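Local structure of amidohydrolase 3 domain-containing protein (Pyrococcus furiosus, 3ICJ) at residues I331-V345 and V357-R370. The protein is of unknown function but binds zinc and probably hydrolyses carbon-nitrogen bonds other than peptide bonds, as a member of the amidohydrolase family. Numbering follows the deposited sequence.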
# COMPACT_ATOMS: atom_id res chain seq x y z
N ILE A 331 7.92 -20.46 2.83
CA ILE A 331 7.23 -19.50 3.69
C ILE A 331 7.46 -19.88 5.16
O ILE A 331 7.85 -19.04 5.94
CB ILE A 331 5.72 -19.41 3.40
CG1 ILE A 331 5.48 -18.92 1.97
CG2 ILE A 331 5.01 -18.50 4.40
CD1 ILE A 331 4.07 -19.07 1.54
N VAL A 332 7.22 -21.16 5.51
CA VAL A 332 7.48 -21.67 6.87
C VAL A 332 8.91 -21.38 7.34
O VAL A 332 9.10 -20.96 8.49
CB VAL A 332 7.12 -23.19 7.04
CG1 VAL A 332 7.51 -23.70 8.44
CG2 VAL A 332 5.61 -23.41 6.85
N GLU A 333 9.89 -21.53 6.45
CA GLU A 333 11.31 -21.22 6.76
C GLU A 333 11.50 -19.74 7.20
O GLU A 333 12.19 -19.46 8.18
CB GLU A 333 12.21 -21.56 5.56
CG GLU A 333 13.71 -21.74 5.86
CD GLU A 333 14.52 -20.47 5.62
OE1 GLU A 333 15.70 -20.43 6.06
OE2 GLU A 333 14.00 -19.51 5.00
N VAL A 334 10.85 -18.81 6.50
CA VAL A 334 10.94 -17.39 6.85
C VAL A 334 10.21 -17.12 8.15
O VAL A 334 10.75 -16.43 9.02
CB VAL A 334 10.42 -16.48 5.70
CG1 VAL A 334 10.27 -15.02 6.17
CG2 VAL A 334 11.35 -16.55 4.52
N ILE A 335 9.01 -17.69 8.31
CA ILE A 335 8.23 -17.59 9.55
C ILE A 335 9.05 -18.06 10.77
O ILE A 335 9.02 -17.42 11.83
CB ILE A 335 6.88 -18.38 9.48
CG1 ILE A 335 5.93 -17.71 8.48
CG2 ILE A 335 6.21 -18.44 10.84
CD1 ILE A 335 4.66 -18.57 8.17
N GLU A 336 9.80 -19.14 10.62
CA GLU A 336 10.58 -19.64 11.75
C GLU A 336 11.72 -18.69 12.13
O GLU A 336 12.15 -18.68 13.28
CB GLU A 336 11.10 -21.05 11.48
CG GLU A 336 9.99 -22.11 11.46
CD GLU A 336 9.28 -22.26 12.80
OE1 GLU A 336 9.96 -22.23 13.86
OE2 GLU A 336 8.05 -22.43 12.80
N ARG A 337 12.18 -17.90 11.16
CA ARG A 337 13.18 -16.86 11.42
C ARG A 337 12.52 -15.61 12.02
O ARG A 337 13.16 -14.90 12.80
CB ARG A 337 13.92 -16.49 10.13
CG ARG A 337 14.87 -17.55 9.59
CD ARG A 337 15.50 -17.08 8.27
NE ARG A 337 16.66 -16.20 8.49
CZ ARG A 337 17.39 -15.64 7.53
NH1 ARG A 337 17.07 -15.81 6.24
NH2 ARG A 337 18.42 -14.88 7.86
N ALA A 338 11.27 -15.34 11.65
CA ALA A 338 10.54 -14.18 12.17
C ALA A 338 10.11 -14.36 13.62
O ALA A 338 10.13 -13.41 14.40
CB ALA A 338 9.33 -13.83 11.27
N LYS A 339 9.71 -15.58 13.97
CA LYS A 339 9.27 -15.95 15.32
C LYS A 339 10.18 -15.46 16.49
O LYS A 339 9.71 -14.64 17.29
CB LYS A 339 9.03 -17.45 15.44
CG LYS A 339 7.72 -17.96 14.89
CD LYS A 339 7.70 -19.46 15.15
CE LYS A 339 6.37 -20.07 14.89
NZ LYS A 339 6.53 -21.55 14.84
N PRO A 340 11.47 -15.87 16.55
CA PRO A 340 12.17 -15.37 17.74
C PRO A 340 12.52 -13.86 17.68
O PRO A 340 12.83 -13.28 18.71
CB PRO A 340 13.44 -16.23 17.80
CG PRO A 340 13.73 -16.55 16.38
CD PRO A 340 12.37 -16.67 15.69
N LEU A 341 12.42 -13.23 16.50
CA LEU A 341 12.60 -11.77 16.37
C LEU A 341 11.31 -10.98 16.67
O LEU A 341 11.30 -9.74 16.59
CB LEU A 341 13.14 -11.40 14.97
CG LEU A 341 14.53 -11.94 14.60
CD1 LEU A 341 14.84 -11.66 13.13
CD2 LEU A 341 15.62 -11.38 15.48
N GLY A 342 10.23 -11.70 16.99
CA GLY A 342 8.93 -11.10 17.27
C GLY A 342 8.29 -10.39 16.07
O GLY A 342 7.41 -9.55 16.24
N LEU A 343 8.74 -10.72 14.86
CA LEU A 343 8.27 -10.01 13.66
C LEU A 343 7.01 -10.64 13.08
O LEU A 343 6.87 -11.86 13.09
CB LEU A 343 9.38 -9.94 12.59
CG LEU A 343 10.62 -9.11 12.91
CD1 LEU A 343 11.74 -9.37 11.89
CD2 LEU A 343 10.27 -7.62 12.94
N ASP A 344 6.09 -9.80 12.61
CA ASP A 344 4.92 -10.24 11.82
C ASP A 344 5.34 -10.77 10.43
O ASP A 344 6.41 -10.43 9.90
CB ASP A 344 3.93 -9.06 11.65
CG ASP A 344 2.50 -9.52 11.31
OD1 ASP A 344 2.18 -10.74 11.44
OD2 ASP A 344 1.69 -8.65 10.95
N VAL A 345 4.49 -11.60 9.83
CA VAL A 345 4.71 -12.05 8.45
C VAL A 345 3.46 -11.74 7.62
O VAL A 345 2.33 -12.16 7.97
CB VAL A 345 5.07 -13.57 8.39
CG1 VAL A 345 5.29 -14.03 6.94
CG2 VAL A 345 6.32 -13.87 9.22
N VAL A 357 -1.86 -22.12 -0.07
CA VAL A 357 -0.43 -22.22 0.27
C VAL A 357 -0.13 -21.40 1.53
O VAL A 357 0.55 -21.89 2.46
CB VAL A 357 0.48 -21.79 -0.93
CG1 VAL A 357 1.97 -21.63 -0.47
CG2 VAL A 357 0.40 -22.82 -2.06
N ALA A 358 -0.67 -20.18 1.58
CA ALA A 358 -0.51 -19.28 2.73
C ALA A 358 -1.17 -19.84 4.01
O ALA A 358 -0.54 -19.84 5.06
CB ALA A 358 -1.05 -17.88 2.42
N LEU A 359 -2.40 -20.32 3.89
CA LEU A 359 -3.08 -20.99 5.01
C LEU A 359 -2.35 -22.24 5.52
O LEU A 359 -2.21 -22.40 6.74
CB LEU A 359 -4.54 -21.30 4.67
CG LEU A 359 -5.48 -20.11 4.40
CD1 LEU A 359 -6.83 -20.59 3.88
CD2 LEU A 359 -5.66 -19.25 5.63
N ASP A 360 -1.87 -23.08 4.61
CA ASP A 360 -1.04 -24.24 4.96
C ASP A 360 0.20 -23.83 5.73
O ASP A 360 0.59 -24.49 6.68
CB ASP A 360 -0.57 -25.00 3.71
CG ASP A 360 -1.69 -25.78 3.03
OD1 ASP A 360 -2.78 -25.96 3.60
OD2 ASP A 360 -1.45 -26.22 1.89
N ALA A 361 0.85 -22.75 5.28
CA ALA A 361 2.08 -22.30 5.90
C ALA A 361 1.84 -21.78 7.32
O ALA A 361 2.63 -22.08 8.22
CB ALA A 361 2.73 -21.26 5.05
N PHE A 362 0.75 -21.03 7.50
CA PHE A 362 0.37 -20.49 8.82
C PHE A 362 -0.07 -21.59 9.78
O PHE A 362 0.28 -21.56 10.96
CB PHE A 362 -0.73 -19.42 8.71
CG PHE A 362 -0.30 -18.15 8.03
CD1 PHE A 362 1.01 -17.70 8.12
CD2 PHE A 362 -1.22 -17.40 7.31
CE1 PHE A 362 1.40 -16.52 7.49
CE2 PHE A 362 -0.85 -16.22 6.67
CZ PHE A 362 0.46 -15.78 6.76
N GLU A 363 -0.83 -22.55 9.27
CA GLU A 363 -1.27 -23.71 10.03
C GLU A 363 -0.10 -24.51 10.57
O GLU A 363 -0.06 -24.83 11.75
CB GLU A 363 -2.11 -24.63 9.17
CG GLU A 363 -3.57 -24.64 9.49
CD GLU A 363 -4.17 -26.03 9.41
OE1 GLU A 363 -4.60 -26.55 10.45
OE2 GLU A 363 -4.19 -26.59 8.30
N GLU A 364 0.85 -24.84 9.68
CA GLU A 364 1.97 -25.71 10.03
C GLU A 364 2.88 -25.04 11.05
O GLU A 364 3.31 -25.67 12.01
CB GLU A 364 2.77 -26.11 8.78
CG GLU A 364 4.13 -26.73 9.08
CD GLU A 364 4.80 -27.32 7.86
OE1 GLU A 364 4.08 -27.83 6.97
OE2 GLU A 364 6.05 -27.29 7.81
N ALA A 365 3.15 -23.76 10.84
CA ALA A 365 4.01 -22.99 11.74
C ALA A 365 3.29 -22.51 13.02
O ALA A 365 3.92 -21.91 13.88
CB ALA A 365 4.63 -21.81 11.00
N GLU A 366 1.98 -22.78 13.11
CA GLU A 366 1.12 -22.35 14.22
C GLU A 366 1.24 -20.85 14.45
O GLU A 366 1.42 -20.39 15.58
CB GLU A 366 1.42 -23.15 15.51
CG GLU A 366 1.11 -24.63 15.35
CD GLU A 366 1.83 -25.50 16.38
OE1 GLU A 366 3.09 -25.52 16.40
OE2 GLU A 366 1.13 -26.16 17.15
N PHE A 367 1.15 -20.11 13.35
CA PHE A 367 1.50 -18.72 13.34
C PHE A 367 0.33 -17.96 12.74
O PHE A 367 -0.11 -18.26 11.64
CB PHE A 367 2.78 -18.53 12.50
CG PHE A 367 3.30 -17.10 12.49
CD1 PHE A 367 4.22 -16.68 13.44
CD2 PHE A 367 2.91 -16.20 11.49
CE1 PHE A 367 4.73 -15.37 13.42
CE2 PHE A 367 3.39 -14.89 11.47
CZ PHE A 367 4.31 -14.48 12.45
N SER A 368 -0.18 -16.97 13.44
CA SER A 368 -1.31 -16.21 12.90
C SER A 368 -0.81 -15.00 12.11
O SER A 368 -0.53 -13.95 12.69
CB SER A 368 -2.29 -15.83 14.01
OG SER A 368 -3.62 -15.77 13.50
N GLY A 369 -0.64 -15.17 10.80
CA GLY A 369 -0.05 -14.14 9.98
C GLY A 369 -1.12 -13.29 9.34
O GLY A 369 -2.29 -13.35 9.72
N ARG A 370 -0.71 -12.47 8.37
CA ARG A 370 -1.66 -11.75 7.59
C ARG A 370 -1.50 -12.09 6.11
O ARG A 370 -0.41 -12.45 5.65
CB ARG A 370 -1.61 -10.21 7.84
CG ARG A 370 -0.25 -9.59 7.77
CD ARG A 370 -0.28 -8.09 8.09
NE ARG A 370 -0.71 -7.30 6.92
CZ ARG A 370 -0.76 -5.97 6.89
NH1 ARG A 370 -0.45 -5.25 7.97
NH2 ARG A 370 -1.15 -5.35 5.78
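Ile335 fills the middle of this contact, sending its two branches to two different rings. A chi1 of -68° sets CG1 beside the backbone N and leaves CG2 anti to it, turned onto Phe367 in a CH-pi contact, over the face but offset toward the rim; CG2 also presses on Ala365, 3.7 Å from Ala365 CB. Ile335 CD1 meets the edge of Phe362 instead, 3.8 Å from Phe362 CD1; Gly369 CA of the same segment as that ring lies over one face, toward its rim. The axes of helix segments 331-338 and 357-365 come within 9.4 Å at a crossing angle of -43°; here Ala361 CB sits 3.6 Å from Ile331 CG2, while Val332 CG2 rests on the Ala361 carbonyl. Phe367 CE2 packs on Val345 CB at 3.7 Å, and Leu343 O lies at the ring's edge.

The solvent side is sparser and polar. Lys339 stretches past Phe367 in an extended chain, and its NZ donates to a lone pair of Ala365 O (2.8 Å), at the helix end where Glu366 turns off in a Schellman motif. The same ammonium forms a salt bridge with Glu336 OE2, reached on the syn side. Glu364 only brushes Val332; its carboxylate is salt-bridged to Lys328.

At the inner end, Arg370 N donates almost straight to Val345 O (3.1 Å, 176°), beginning the parallel pairing of strands 346-349 and 370-371. Zinc ligand His348 lies in the first strand and His373 just after the second; two successive helices packed outside such strands are characteristic of the amidohydrolase (beta/alpha)-barrel.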